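Local structure of SnoK (Streptomyces nogalater, 5EPA) at residues R54-E59 / Q86-L91; Y80-W85 / S116-V121; A110-Y115 / V238-A243; T155-E160 / S231-H236. The protein acts as a non-heme iron, 2-oxoglutarate-dependent carbocyclase in the biosynthesis of the antibiotic nogalamycin. All blocks are in the same frame, centred on the assembly; numbering follows the deposited sequence.

Contact 1 of 4, residues R54-E59 / Q86-L91; sequences RAACEE and QKHPEL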
loop_
_atom_site.group_PDB
_atom_site.type_symbol
_atom_site.label_atom_id
_atom_site.label_comp_id
_atom_site.label_asym_id
_atom_site.label_seq_id
_atom_site.Cartn_x
_atom_site.Cartn_y
_atom_site.Cartn_z
ATOM N N ARG A 54 -1.396 -15.759 4.906
ATOM C CA ARG A 54 -1.610 -16.121 3.504
ATOM C C ARG A 54 -2.850 -17.029 3.346
ATOM O O ARG A 54 -3.630 -16.861 2.424
ATOM C CB ARG A 54 -0.406 -16.822 2.922
ATOM C CG ARG A 54 -0.605 -17.193 1.478
ATOM C CD ARG A 54 0.663 -17.771 0.875
ATOM N NE ARG A 54 0.416 -18.132 -0.530
ATOM C CZ ARG A 54 1.327 -18.684 -1.328
ATOM N NH1 ARG A 54 2.569 -18.925 -0.876
ATOM N NH2 ARG A 54 1.019 -18.975 -2.582
ATOM N N ALA A 55 -3.003 -17.992 4.240
ATOM C CA ALA A 55 -4.141 -18.901 4.186
ATOM C C ALA A 55 -5.472 -18.164 4.348
ATOM O O ALA A 55 -6.446 -18.464 3.672
ATOM C CB ALA A 55 -4.023 -20.014 5.248
ATOM N N ALA A 56 -5.501 -17.225 5.272
ATOM C CA ALA A 56 -6.700 -16.386 5.502
ATOM C C ALA A 56 -7.033 -15.545 4.288
ATOM O O ALA A 56 -8.176 -15.468 3.881
ATOM C CB ALA A 56 -6.486 -15.494 6.695
ATOM N N CYS A 57 -6.016 -14.973 3.666
ATOM C CA CYS A 57 -6.220 -14.260 2.412
ATOM C C CYS A 57 -6.737 -15.165 1.310
ATOM O O CYS A 57 -7.567 -14.747 0.514
ATOM C CB CYS A 57 -4.931 -13.553 1.961
ATOM S SG CYS A 57 -4.478 -12.183 3.055
ATOM N N GLU A 58 -6.243 -16.405 1.239
ATOM C CA GLU A 58 -6.748 -17.376 0.264
ATOM C C GLU A 58 -8.240 -17.658 0.529
ATOM O O GLU A 58 -9.021 -17.770 -0.415
ATOM C CB GLU A 58 -5.904 -18.667 0.250
ATOM C CG GLU A 58 -4.572 -18.534 -0.524
ATOM C CD GLU A 58 -3.512 -19.578 -0.136
ATOM O OE1 GLU A 58 -3.794 -20.530 0.662
ATOM O OE2 GLU A 58 -2.374 -19.450 -0.667
ATOM N N GLU A 59 -8.629 -17.757 1.793
ATOM C CA GLU A 59 -10.024 -17.948 2.126
ATOM C C GLU A 59 -10.876 -16.759 1.663
ATOM O O GLU A 59 -11.951 -16.949 1.085
ATOM C CB GLU A 59 -10.224 -18.183 3.625
ATOM C CG GLU A 59 -9.721 -19.548 4.102
ATOM C CD GLU A 59 -9.683 -19.665 5.610
ATOM O OE1 GLU A 59 -10.717 -19.408 6.255
ATOM O OE2 GLU A 59 -8.603 -19.968 6.164
ATOM N N GLN A 86 -11.451 -6.502 6.652
ATOM C CA GLN A 86 -12.797 -6.524 7.270
ATOM C C GLN A 86 -13.474 -7.815 6.952
ATOM O O GLN A 86 -14.522 -8.112 7.514
ATOM C CB GLN A 86 -13.670 -5.398 6.720
ATOM C CG GLN A 86 -13.204 -3.999 7.042
ATOM C CD GLN A 86 -13.987 -2.909 6.317
ATOM O OE1 GLN A 86 -15.108 -3.132 5.835
ATOM N NE2 GLN A 86 -13.408 -1.711 6.240
ATOM N N LYS A 87 -12.915 -8.589 6.026
ATOM C CA LYS A 87 -13.641 -9.730 5.434
ATOM C C LYS A 87 -13.183 -11.088 5.943
ATOM O O LYS A 87 -13.653 -12.125 5.485
ATOM C CB LYS A 87 -13.575 -9.644 3.912
ATOM C CG LYS A 87 -14.478 -8.531 3.412
ATOM C CD LYS A 87 -14.156 -8.035 2.031
ATOM C CE LYS A 87 -14.992 -6.791 1.736
ATOM N NZ LYS A 87 -14.700 -6.310 0.355
ATOM N N HIS A 88 -12.286 -11.076 6.922
ATOM C CA HIS A 88 -11.909 -12.287 7.621
ATOM C C HIS A 88 -11.574 -11.882 9.058
ATOM O O HIS A 88 -10.845 -10.928 9.281
ATOM C CB HIS A 88 -10.709 -12.918 6.940
ATOM C CG HIS A 88 -10.477 -14.343 7.337
ATOM N ND1 HIS A 88 -10.034 -14.697 8.590
ATOM C CD2 HIS A 88 -10.632 -15.503 6.653
ATOM C CE1 HIS A 88 -9.925 -16.013 8.664
ATOM N NE2 HIS A 88 -10.279 -16.526 7.501
ATOM N N PRO A 89 -12.129 -12.578 10.043
ATOM C CA PRO A 89 -11.813 -12.305 11.459
ATOM C C PRO A 89 -10.298 -12.195 11.775
ATOM O O PRO A 89 -9.910 -11.318 12.519
ATOM C CB PRO A 89 -12.396 -13.504 12.194
ATOM C CG PRO A 89 -13.435 -14.057 11.267
ATOM C CD PRO A 89 -13.016 -13.730 9.866
ATOM N N GLU A 90 -9.486 -13.122 11.279
ATOM C CA GLU A 90 -8.048 -13.163 11.566
ATOM C C GLU A 90 -7.236 -12.009 10.979
ATOM O O GLU A 90 -6.131 -11.755 11.445
ATOM C CB GLU A 90 -7.413 -14.486 11.101
ATOM C CG GLU A 90 -7.755 -15.671 12.016
ATOM C CD GLU A 90 -7.434 -17.054 11.404
ATOM O OE1 GLU A 90 -6.576 -17.082 10.442
ATOM O OE2 GLU A 90 -8.019 -18.076 11.857
ATOM N N LEU A 91 -7.782 -11.279 10.007
ATOM C CA LEU A 91 -6.989 -10.219 9.352
ATOM C C LEU A 91 -6.923 -8.928 10.151
ATOM O O LEU A 91 -6.128 -8.043 9.843
ATOM C CB LEU A 91 -7.475 -9.954 7.936
ATOM C CG LEU A 91 -7.205 -11.123 7.007
ATOM C CD1 LEU A 91 -7.746 -10.832 5.632
ATOM C CD2 LEU A 91 -5.727 -11.476 6.934
#
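H88 meets A56 and E59 of helix 47-64 with its imidazole, both of whose nitrogens are hydrogen-bonded. NE2 donates to E59 OE1 at 3.2 Å in a nearly straight bond (162° at the hydrogen); the acceptor lies in the ring plane, whereas the donor comes down on the carboxylate from above, 68° out of its plane. On the other nitrogen, ND1 accepts the backbone N-H of E90 at 3.2 Å, also in the ring plane. One bond given and one received are consistent with a probably neutral imidazole protonated on NE2, and together they fix the rotation of the ring. A CH-pi contact adds to this grip: A56 CB sits over the centre of one ring face, 3.9 Å from the H88 centroid. The chi1 of -164°, with CG anti to the backbone N, places that face against the methyl. Apolar packing continues inward through L91, whose CD2 lies 4.1 Å from both A56 CB and C57 SG. C57 goes on to touch M234 and H236 of strand 233-242, so the helix is seated between that strand and the loop. The arrangement is helix-to-loop packing, in which helix 47-64, lying against the main sheet of this cupin-clan domain, holds the short 3-10 turn at residues 89-91 through a histidine-carboxylate hydrogen bond.

Contact 2 of 4, residues Y80-W85 / S116-V121; sequences YVAQAW and SSDILV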
loop_
_atom_site.group_PDB
_atom_site.type_symbol
_atom_site.label_atom_id
_atom_site.label_comp_id
_atom_site.label_asym_id
_atom_site.label_seq_id
_atom_site.Cartn_x
_atom_site.Cartn_y
_atom_site.Cartn_z
ATOM N N TYR A 80 -7.247 -8.122 -6.976
ATOM C CA TYR A 80 -7.359 -7.627 -5.623
ATOM C C TYR A 80 -8.695 -7.901 -4.950
ATOM O O TYR A 80 -9.686 -8.186 -5.603
ATOM C CB TYR A 80 -7.060 -6.127 -5.575
ATOM C CG TYR A 80 -8.131 -5.256 -6.179
ATOM C CD1 TYR A 80 -8.120 -4.937 -7.508
ATOM C CD2 TYR A 80 -9.121 -4.682 -5.380
ATOM C CE1 TYR A 80 -9.089 -4.093 -8.067
ATOM C CE2 TYR A 80 -10.096 -3.838 -5.932
ATOM C CZ TYR A 80 -10.069 -3.559 -7.281
ATOM O OH TYR A 80 -11.011 -2.749 -7.827
ATOM N N VAL A 81 -8.677 -7.810 -3.621
ATOM C CA VAL A 81 -9.883 -7.705 -2.809
ATOM C C VAL A 81 -9.722 -6.487 -1.926
ATOM O O VAL A 81 -8.753 -6.394 -1.190
ATOM C CB VAL A 81 -10.105 -8.909 -1.925
ATOM C CG1 VAL A 81 -11.352 -8.701 -1.029
ATOM C CG2 VAL A 81 -10.280 -10.146 -2.768
ATOM N N ALA A 82 -10.641 -5.527 -2.046
ATOM C CA ALA A 82 -10.563 -4.272 -1.288
ATOM C C ALA A 82 -11.249 -4.428 0.090
ATOM O O ALA A 82 -12.011 -5.350 0.310
ATOM C CB ALA A 82 -11.230 -3.168 -2.069
ATOM N N GLN A 83 -10.904 -3.532 1.022
ATOM C CA GLN A 83 -11.378 -3.604 2.422
ATOM C C GLN A 83 -11.185 -5.010 2.978
ATOM O O GLN A 83 -12.027 -5.546 3.705
ATOM C CB GLN A 83 -12.847 -3.216 2.526
ATOM C CG GLN A 83 -13.109 -1.725 2.373
ATOM C CD GLN A 83 -12.881 -1.227 0.959
ATOM O OE1 GLN A 83 -12.045 -0.348 0.726
ATOM N NE2 GLN A 83 -13.610 -1.781 0.007
ATOM N N ALA A 84 -10.072 -5.600 2.610
ATOM C CA ALA A 84 -9.873 -7.018 2.775
ATOM C C ALA A 84 -9.847 -7.453 4.215
ATOM O O ALA A 84 -10.364 -8.518 4.544
ATOM C CB ALA A 84 -8.562 -7.468 2.074
ATOM N N TRP A 85 -9.242 -6.642 5.078
ATOM C CA TRP A 85 -9.087 -7.011 6.472
ATOM C C TRP A 85 -10.423 -7.165 7.173
ATOM O O TRP A 85 -10.519 -7.854 8.164
ATOM C CB TRP A 85 -8.231 -6.022 7.234
ATOM C CG TRP A 85 -8.930 -4.757 7.585
ATOM C CD1 TRP A 85 -8.968 -3.612 6.848
ATOM C CD2 TRP A 85 -9.633 -4.476 8.803
ATOM N NE1 TRP A 85 -9.704 -2.648 7.495
ATOM C CE2 TRP A 85 -10.102 -3.143 8.708
ATOM C CE3 TRP A 85 -9.966 -5.243 9.951
ATOM C CZ2 TRP A 85 -10.859 -2.559 9.702
ATOM C CZ3 TRP A 85 -10.707 -4.652 10.955
ATOM C CH2 TRP A 85 -11.163 -3.324 10.829
ATOM N N SER A 116 -7.865 1.114 5.178
ATOM C CA SER A 116 -8.295 -0.040 4.399
ATOM C C SER A 116 -7.126 -0.982 4.243
ATOM O O SER A 116 -5.987 -0.677 4.646
ATOM C CB SER A 116 -8.771 0.374 3.006
ATOM O OG SER A 116 -9.442 -0.685 2.366
ATOM N N SER A 117 -7.407 -2.136 3.651
ATOM C CA SER A 117 -6.347 -3.002 3.177
ATOM C C SER A 117 -6.776 -3.691 1.908
ATOM O O SER A 117 -7.987 -3.795 1.628
ATOM C CB SER A 117 -5.940 -4.008 4.258
ATOM O OG SER A 117 -6.789 -5.136 4.323
ATOM N N ASP A 118 -5.800 -4.202 1.179
ATOM C CA ASP A 118 -6.083 -4.940 -0.029
ATOM C C ASP A 118 -5.251 -6.204 -0.112
ATOM O O ASP A 118 -4.064 -6.194 0.216
ATOM C CB ASP A 118 -5.731 -4.127 -1.264
ATOM C CG ASP A 118 -6.671 -2.976 -1.489
ATOM O OD1 ASP A 118 -6.524 -1.948 -0.805
ATOM O OD2 ASP A 118 -7.549 -3.082 -2.375
ATOM N N ILE A 119 -5.862 -7.270 -0.601
ATOM C CA ILE A 119 -5.108 -8.417 -1.030
ATOM C C ILE A 119 -4.618 -8.093 -2.431
ATOM O O ILE A 119 -5.395 -7.653 -3.286
ATOM C CB ILE A 119 -5.974 -9.648 -1.031
ATOM C CG1 ILE A 119 -6.257 -10.109 0.403
ATOM C CG2 ILE A 119 -5.266 -10.774 -1.769
ATOM C CD1 ILE A 119 -7.462 -11.034 0.492
ATOM N N LEU A 120 -3.314 -8.264 -2.672
ATOM C CA LEU A 120 -2.685 -7.801 -3.946
ATOM C C LEU A 120 -1.883 -8.906 -4.614
ATOM O O LEU A 120 -0.740 -9.201 -4.233
ATOM C CB LEU A 120 -1.768 -6.601 -3.687
ATOM C CG LEU A 120 -2.442 -5.359 -3.098
ATOM C CD1 LEU A 120 -1.352 -4.508 -2.440
ATOM C CD2 LEU A 120 -3.227 -4.569 -4.127
ATOM N N VAL A 121 -2.509 -9.535 -5.602
ATOM C CA VAL A 121 -1.986 -10.779 -6.208
ATOM C C VAL A 121 -1.561 -10.524 -7.631
ATOM O O VAL A 121 -2.280 -9.844 -8.379
ATOM C CB VAL A 121 -3.056 -11.893 -6.206
ATOM C CG1 VAL A 121 -2.689 -13.032 -7.136
ATOM C CG2 VAL A 121 -3.221 -12.465 -4.809
HETATM O O HOH W 1 -9.057 -0.998 -0.270
#
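V81 and I119 form an antiparallel hydrogen-bonded pair: I119 N donates to V81 O at 3.1 Å, and the return bond from V81 N to I119 O is weak. Y80 and L120, one residue back along strand 76-81, are the adjoining non-hydrogen-bonded pair. Beyond V81 the chain turns away through Q83, in a left-handed backbone conformation, yet stays attached by A84 N, which donates almost straight to S117 O (2.9 Å, 171°). Among the polar side chains, Q83 bends at chi2 (70°) and brings OE1 to 3.1 Å from S116 OG. Water 1 lies 2.7 Å from S116 OG and donates to D118 OD1 at 2.8 Å, linking the two side chains. Were Q83 shortened to alanine, the S116 hydroxyl would probably lose the amide oxygen beside it and a gap would open there. S117 OG takes a weak bond from W85 N, but its stronger partner is H236 NE2. Apolar contacts are few: I119 reaches A84 CB with CG1 (3.9 Å) and V81 CB with CD1 (4.2 Å). Helix 47-64 covers this V81-I119 face with C57 and V60, L120 on the other face touches the bound 2-oxoglutarate, and strand 233-242 flanks 112-122 on the side away from 76-81.

Contact 3 of 4, residues A110-Y115 / V238-A243; sequences APLRVY and VVYMDA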
loop_
_atom_site.group_PDB
_atom_site.type_symbol
_atom_site.label_atom_id
_atom_site.label_comp_id
_atom_site.label_asym_id
_atom_site.label_seq_id
_atom_site.Cartn_x
_atom_site.Cartn_y
_atom_site.Cartn_z
ATOM N N ALA A 110 3.110 10.470 13.665
ATOM C CA ALA A 110 1.811 11.074 14.000
ATOM C C ALA A 110 0.747 9.981 14.165
ATOM O O ALA A 110 0.929 8.882 13.680
ATOM C CB ALA A 110 1.389 12.044 12.912
ATOM N N PRO A 111 -0.369 10.284 14.867
ATOM C CA PRO A 111 -1.378 9.256 15.101
ATOM C C PRO A 111 -2.024 8.771 13.799
ATOM O O PRO A 111 -2.249 9.561 12.885
ATOM C CB PRO A 111 -2.412 9.946 16.015
ATOM C CG PRO A 111 -1.699 11.138 16.578
ATOM C CD PRO A 111 -0.752 11.568 15.472
ATOM N N LEU A 112 -2.301 7.476 13.752
ATOM C CA LEU A 112 -2.842 6.843 12.584
ATOM C C LEU A 112 -4.098 6.050 12.865
ATOM O O LEU A 112 -4.352 5.637 13.999
ATOM C CB LEU A 112 -1.837 5.882 12.011
ATOM C CG LEU A 112 -0.478 6.440 11.589
ATOM C CD1 LEU A 112 0.463 5.290 11.312
ATOM C CD2 LEU A 112 -0.580 7.345 10.371
ATOM N N ARG A 113 -4.857 5.829 11.795
ATOM C CA ARG A 113 -5.953 4.870 11.789
ATOM C C ARG A 113 -5.773 3.958 10.597
ATOM O O ARG A 113 -5.198 4.343 9.605
ATOM C CB ARG A 113 -7.316 5.556 11.624
ATOM C CG ARG A 113 -7.864 6.292 12.828
ATOM C CD ARG A 113 -9.116 7.061 12.448
ATOM N NE ARG A 113 -9.593 7.840 13.578
ATOM C CZ ARG A 113 -10.294 7.341 14.599
ATOM N NH1 ARG A 113 -10.590 6.030 14.659
ATOM N NH2 ARG A 113 -10.685 8.145 15.586
ATOM N N VAL A 114 -6.353 2.764 10.682
ATOM C CA VAL A 114 -6.465 1.906 9.487
ATOM C C VAL A 114 -7.564 2.441 8.552
ATOM O O VAL A 114 -8.708 2.590 8.965
ATOM C CB VAL A 114 -6.806 0.469 9.856
ATOM C CG1 VAL A 114 -6.895 -0.389 8.606
ATOM C CG2 VAL A 114 -5.750 -0.102 10.780
ATOM N N TYR A 115 -7.184 2.779 7.321
ATOM C CA TYR A 115 -8.119 3.224 6.302
ATOM C C TYR A 115 -8.720 2.023 5.605
ATOM O O TYR A 115 -9.930 1.943 5.423
ATOM C CB TYR A 115 -7.491 4.155 5.230
ATOM C CG TYR A 115 -8.391 4.279 4.014
ATOM C CD1 TYR A 115 -9.615 4.874 4.106
ATOM C CD2 TYR A 115 -8.059 3.710 2.813
ATOM C CE1 TYR A 115 -10.484 4.951 3.027
ATOM C CE2 TYR A 115 -8.915 3.797 1.714
ATOM C CZ TYR A 115 -10.152 4.411 1.855
ATOM O OH TYR A 115 -11.028 4.462 0.776
ATOM N N VAL A 238 -1.632 -2.372 3.372
ATOM C CA VAL A 238 -2.445 -1.747 4.407
ATOM C C VAL A 238 -2.258 -0.221 4.382
ATOM O O VAL A 238 -1.134 0.243 4.541
ATOM C CB VAL A 238 -2.051 -2.254 5.810
ATOM C CG1 VAL A 238 -2.973 -1.663 6.866
ATOM C CG2 VAL A 238 -2.131 -3.735 5.856
ATOM N N VAL A 239 -3.347 0.547 4.255
ATOM C CA VAL A 239 -3.220 2.010 4.242
ATOM C C VAL A 239 -3.527 2.522 5.620
ATOM O O VAL A 239 -4.625 2.297 6.142
ATOM C CB VAL A 239 -4.157 2.650 3.234
ATOM C CG1 VAL A 239 -4.069 4.141 3.308
ATOM C CG2 VAL A 239 -3.828 2.181 1.828
ATOM N N TYR A 240 -2.531 3.128 6.247
ATOM C CA TYR A 240 -2.673 3.776 7.546
ATOM C C TYR A 240 -2.803 5.285 7.308
ATOM O O TYR A 240 -1.860 5.925 6.839
ATOM C CB TYR A 240 -1.472 3.487 8.433
ATOM C CG TYR A 240 -1.277 2.030 8.824
ATOM C CD1 TYR A 240 -2.059 1.455 9.810
ATOM C CD2 TYR A 240 -0.322 1.268 8.240
ATOM C CE1 TYR A 240 -1.898 0.147 10.170
ATOM C CE2 TYR A 240 -0.134 -0.061 8.589
ATOM C CZ TYR A 240 -0.922 -0.626 9.552
ATOM O OH TYR A 240 -0.745 -1.951 9.929
ATOM N N MET A 241 -3.982 5.829 7.591
ATOM C CA MET A 241 -4.253 7.207 7.324
ATOM C C MET A 241 -4.050 8.045 8.561
ATOM O O MET A 241 -4.060 7.548 9.678
ATOM C CB MET A 241 -5.665 7.372 6.793
ATOM C CG MET A 241 -6.785 7.031 7.792
ATOM S SD MET A 241 -8.414 7.132 7.057
ATOM C CE MET A 241 -9.362 6.383 8.396
ATOM N N ASP A 242 -3.884 9.330 8.360
ATOM C CA ASP A 242 -3.895 10.288 9.445
ATOM C C ASP A 242 -5.161 10.074 10.291
ATOM O O ASP A 242 -6.267 9.878 9.752
ATOM C CB ASP A 242 -3.889 11.700 8.876
ATOM C CG ASP A 242 -2.620 11.995 8.035
ATOM O OD1 ASP A 242 -1.612 12.440 8.635
ATOM O OD2 ASP A 242 -2.609 11.820 6.786
ATOM N N ALA A 243 -5.010 10.117 11.611
ATOM C CA ALA A 243 -6.112 9.780 12.518
ATOM C C ALA A 243 -7.317 10.726 12.466
ATOM O O ALA A 243 -8.391 10.401 12.985
ATOM C CB ALA A 243 -5.600 9.667 13.932
HETATM O O HOH W 2 -9.255 10.498 15.784
#
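R113 and M241 form the hydrogen-bonded pair at the centre of two antiparallel strands, R113 N donating to M241 O and M241 N to R113 O, each at 2.8 Å. L112-D242 and V114-Y240 are the adjoining non-hydrogen-bonded pairs. Y115 N bonds to V239 O at one end and A243 N to P111 O at the other, and the short strand axes run at 135°. Strands 112-122 and 233-242 are neighbours in the larger sheet of the double-stranded beta-helix expected of this cupin-clan family. On one face V114 and Y240 run side by side, V114 CG2 lying 3.9 Å from Y240 CE1; the Y240 hydroxyl is taken up by V95 O, and helix 98-108 covers the ring. On the face of R113 and M241, the methionine crosses Y115 at about a right angle, its SD 3.6 Å from Y115 CB and oblique to the ring, a Met-aromatic contact. With CG between the backbone N and the carbonyl carbon (chi1 66°), its extended chain carries SD past Y115 and CE onto R113 CB. R113 NE donates to A243 O at 2.9 Å, the oxygen lying in the guanidinium plane. Water 2 bridges R113 NH2 and the same oxygen.

Contact 4 of 4, residues T155-E160 / S231-H236; sequences TDVPVE and SVRMAH. With AKG (2-oxoglutaric acid), chain H.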
loop_
_atom_site.group_PDB
_atom_site.type_symbol
_atom_site.label_atom_id
_atom_site.label_comp_id
_atom_site.label_asym_id
_atom_site.label_seq_id
_atom_site.Cartn_x
_atom_site.Cartn_y
_atom_site.Cartn_z
ATOM N N THR A 155 4.478 -13.782 -0.023
ATOM C CA THR A 155 5.345 -14.704 -0.736
ATOM C C THR A 155 6.699 -14.024 -0.849
ATOM O O THR A 155 6.795 -12.807 -0.712
ATOM C CB THR A 155 4.840 -14.973 -2.165
ATOM O OG1 THR A 155 4.764 -13.752 -2.914
ATOM C CG2 THR A 155 3.453 -15.599 -2.126
ATOM N N ASP A 156 7.740 -14.780 -1.153
ATOM C CA ASP A 156 8.980 -14.148 -1.639
ATOM C C ASP A 156 8.691 -13.292 -2.883
ATOM O O ASP A 156 7.833 -13.642 -3.706
ATOM C CB ASP A 156 10.044 -15.188 -2.014
ATOM C CG ASP A 156 10.723 -15.778 -0.828
ATOM O OD1 ASP A 156 10.564 -15.284 0.297
ATOM O OD2 ASP A 156 11.411 -16.789 -0.997
ATOM N N VAL A 157 9.426 -12.190 -3.028
ATOM C CA VAL A 157 9.254 -11.308 -4.211
ATOM C C VAL A 157 10.581 -10.850 -4.818
ATOM O O VAL A 157 11.015 -9.713 -4.620
ATOM C CB VAL A 157 8.382 -10.095 -3.888
ATOM C CG1 VAL A 157 7.927 -9.444 -5.170
ATOM C CG2 VAL A 157 7.147 -10.494 -3.101
ATOM N N PRO A 158 11.244 -11.755 -5.547
ATOM C CA PRO A 158 12.395 -11.323 -6.289
ATOM C C PRO A 158 11.879 -10.426 -7.375
ATOM O O PRO A 158 10.689 -10.389 -7.619
ATOM C CB PRO A 158 12.983 -12.617 -6.858
ATOM C CG PRO A 158 11.830 -13.559 -6.913
ATOM C CD PRO A 158 10.890 -13.159 -5.806
ATOM N N VAL A 159 12.786 -9.745 -8.059
ATOM C CA VAL A 159 12.414 -8.703 -8.998
ATOM C C VAL A 159 11.372 -9.121 -10.042
ATOM O O VAL A 159 10.331 -8.447 -10.240
ATOM C CB VAL A 159 13.680 -8.142 -9.692
ATOM C CG1 VAL A 159 13.290 -7.248 -10.846
ATOM C CG2 VAL A 159 14.499 -7.338 -8.685
ATOM N N GLU A 160 11.630 -10.251 -10.669
ATOM C CA GLU A 160 10.787 -10.721 -11.750
ATOM C C GLU A 160 9.473 -11.340 -11.294
ATOM O O GLU A 160 8.638 -11.709 -12.120
ATOM C CB GLU A 160 11.575 -11.685 -12.647
ATOM C CG GLU A 160 11.856 -13.065 -12.029
ATOM C CD GLU A 160 12.959 -13.113 -10.938
ATOM O OE1 GLU A 160 13.804 -12.152 -10.792
ATOM O OE2 GLU A 160 12.963 -14.183 -10.232
ATOM N N SER A 231 5.783 -18.347 -10.347
ATOM C CA SER A 231 5.027 -18.441 -9.091
ATOM C C SER A 231 4.197 -17.205 -8.833
ATOM O O SER A 231 4.620 -16.081 -9.126
ATOM C CB SER A 231 5.988 -18.604 -7.919
ATOM O OG SER A 231 6.635 -19.816 -8.038
ATOM N N VAL A 232 3.057 -17.426 -8.202
ATOM C CA VAL A 232 2.183 -16.372 -7.804
ATOM C C VAL A 232 2.913 -15.403 -6.865
ATOM O O VAL A 232 3.667 -15.812 -6.001
ATOM C CB VAL A 232 0.926 -16.946 -7.062
ATOM C CG1 VAL A 232 0.079 -15.788 -6.556
ATOM C CG2 VAL A 232 0.057 -17.791 -7.968
ATOM N N ARG A 233 2.624 -14.129 -7.002
ATOM C CA ARG A 233 3.038 -13.132 -5.987
ATOM C C ARG A 233 1.856 -12.696 -5.160
ATOM O O ARG A 233 0.833 -12.300 -5.712
ATOM C CB ARG A 233 3.576 -11.861 -6.643
ATOM C CG ARG A 233 4.048 -10.864 -5.630
ATOM C CD ARG A 233 4.006 -9.446 -6.166
ATOM N NE ARG A 233 2.744 -8.831 -5.846
ATOM C CZ ARG A 233 2.365 -7.604 -6.189
ATOM N NH1 ARG A 233 3.131 -6.763 -6.906
ATOM N NH2 ARG A 233 1.159 -7.223 -5.813
ATOM N N MET A 234 1.985 -12.702 -3.845
ATOM C CA MET A 234 0.921 -12.140 -3.007
ATOM C C MET A 234 1.504 -11.178 -2.016
ATOM O O MET A 234 2.344 -11.545 -1.207
ATOM C CB MET A 234 0.117 -13.204 -2.253
ATOM C CG MET A 234 -0.984 -12.570 -1.401
ATOM S SD MET A 234 -1.962 -13.637 -0.288
ATOM C CE MET A 234 -2.715 -14.743 -1.467
ATOM N N ALA A 235 1.005 -9.945 -2.053
ATOM C CA ALA A 235 1.234 -9.020 -0.965
ATOM C C ALA A 235 -0.098 -8.606 -0.327
ATOM O O ALA A 235 -1.178 -8.828 -0.893
ATOM C CB ALA A 235 1.983 -7.794 -1.457
ATOM N N HIS A 236 0.005 -7.962 0.837
ATOM C CA HIS A 236 -1.130 -7.352 1.492
ATOM C C HIS A 236 -0.788 -5.907 1.768
ATOM O O HIS A 236 0.138 -5.614 2.506
ATOM C CB HIS A 236 -1.478 -8.058 2.804
ATOM C CG HIS A 236 -2.896 -7.855 3.236
ATOM N ND1 HIS A 236 -3.904 -8.715 2.885
ATOM C CD2 HIS A 236 -3.488 -6.841 3.900
ATOM C CE1 HIS A 236 -5.058 -8.263 3.337
ATOM N NE2 HIS A 236 -4.831 -7.128 3.971
HETATM C C1 AKG H . 0.398 0.067 -3.213
HETATM O O1 AKG H . 0.557 -0.727 -2.251
HETATM O O2 AKG H . 0.118 1.292 -3.127
HETATM C C2 AKG H . 0.509 -0.429 -4.582
HETATM O O5 AKG H . 0.345 0.429 -5.437
HETATM C C3 AKG H . 0.803 -1.879 -4.871
HETATM C C4 AKG H . 0.686 -2.324 -6.331
HETATM C C5 AKG H . 1.082 -3.806 -6.473
HETATM O O3 AKG H . 1.022 -4.612 -5.489
HETATM O O4 AKG H . 1.466 -4.236 -7.564
#
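T155 OG1 accepts the backbone N-H of M234 at 3.1 Å and 167°, tying the loop that follows strand 148-153 to the start of strand 233-242. Both strands belong to the larger sheet of the double-stranded beta-helix, and the junction leads through R233 into the 2-oxoglutarate pocket. T155 N returns a weak bond to M234 O (3.3 Å), while OG1, set between the backbone N and the carbonyl carbon, also donates to D156 O at 3.2 Å. With an alanine there, the M234 amide would probably lose this acceptor and the start of the strand would be held to the loop less firmly. R233, the residue before M234, carries the contact into the pocket. From CB its chain runs out with CG anti to the backbone N. CG lies 4.0 Å from the CG2 branch of V157 and near T155 OG1, and CD 4.0 Å from the CG1 branch; the valine thus lines the aliphatic part of the arginine. At chi3 (92°) the chain bends, turning NE and the guanidinium toward the cosubstrate. The guanidinium edge faces the C5 carboxylate, with AKG C5 in its plane. T130 OG1 and W151 NE1 also bond the cosubstrate, and R233 itself is positioned by G162 O, which takes NH1, and L120 O, which takes NH2. At the tip, NH1 donates to AKG O4 at 3.1 Å (161°) and NH2 to AKG O3 at 2.6 Å.

Contacts 2 and 3 pair strands of the larger sheet, sharing strand 112-122, and backbone hydrogen bonds carry most of that pairing. Contact 4 ties a loop to strand 233-242, which contact 3 also uses, through a threonine hydroxyl to a backbone N-H, and adds an arginine gripping a carboxylate. All three are buried. Contact 1 is partly buried and lies farther out, with no backbone-to-backbone hydrogen bond between helix and loop and a histidine-carboxylate bond toward its solvent side, where E59 is exposed. It joins contact 2 where K87 NZ makes a hydrogen bond to A82 O. Contacts 2 and 4 border the cosubstrate, with L120 and R233, whereas contact 3 lies on the opposite side of the chain's centre from contact 4, at the other end of strand 233-242.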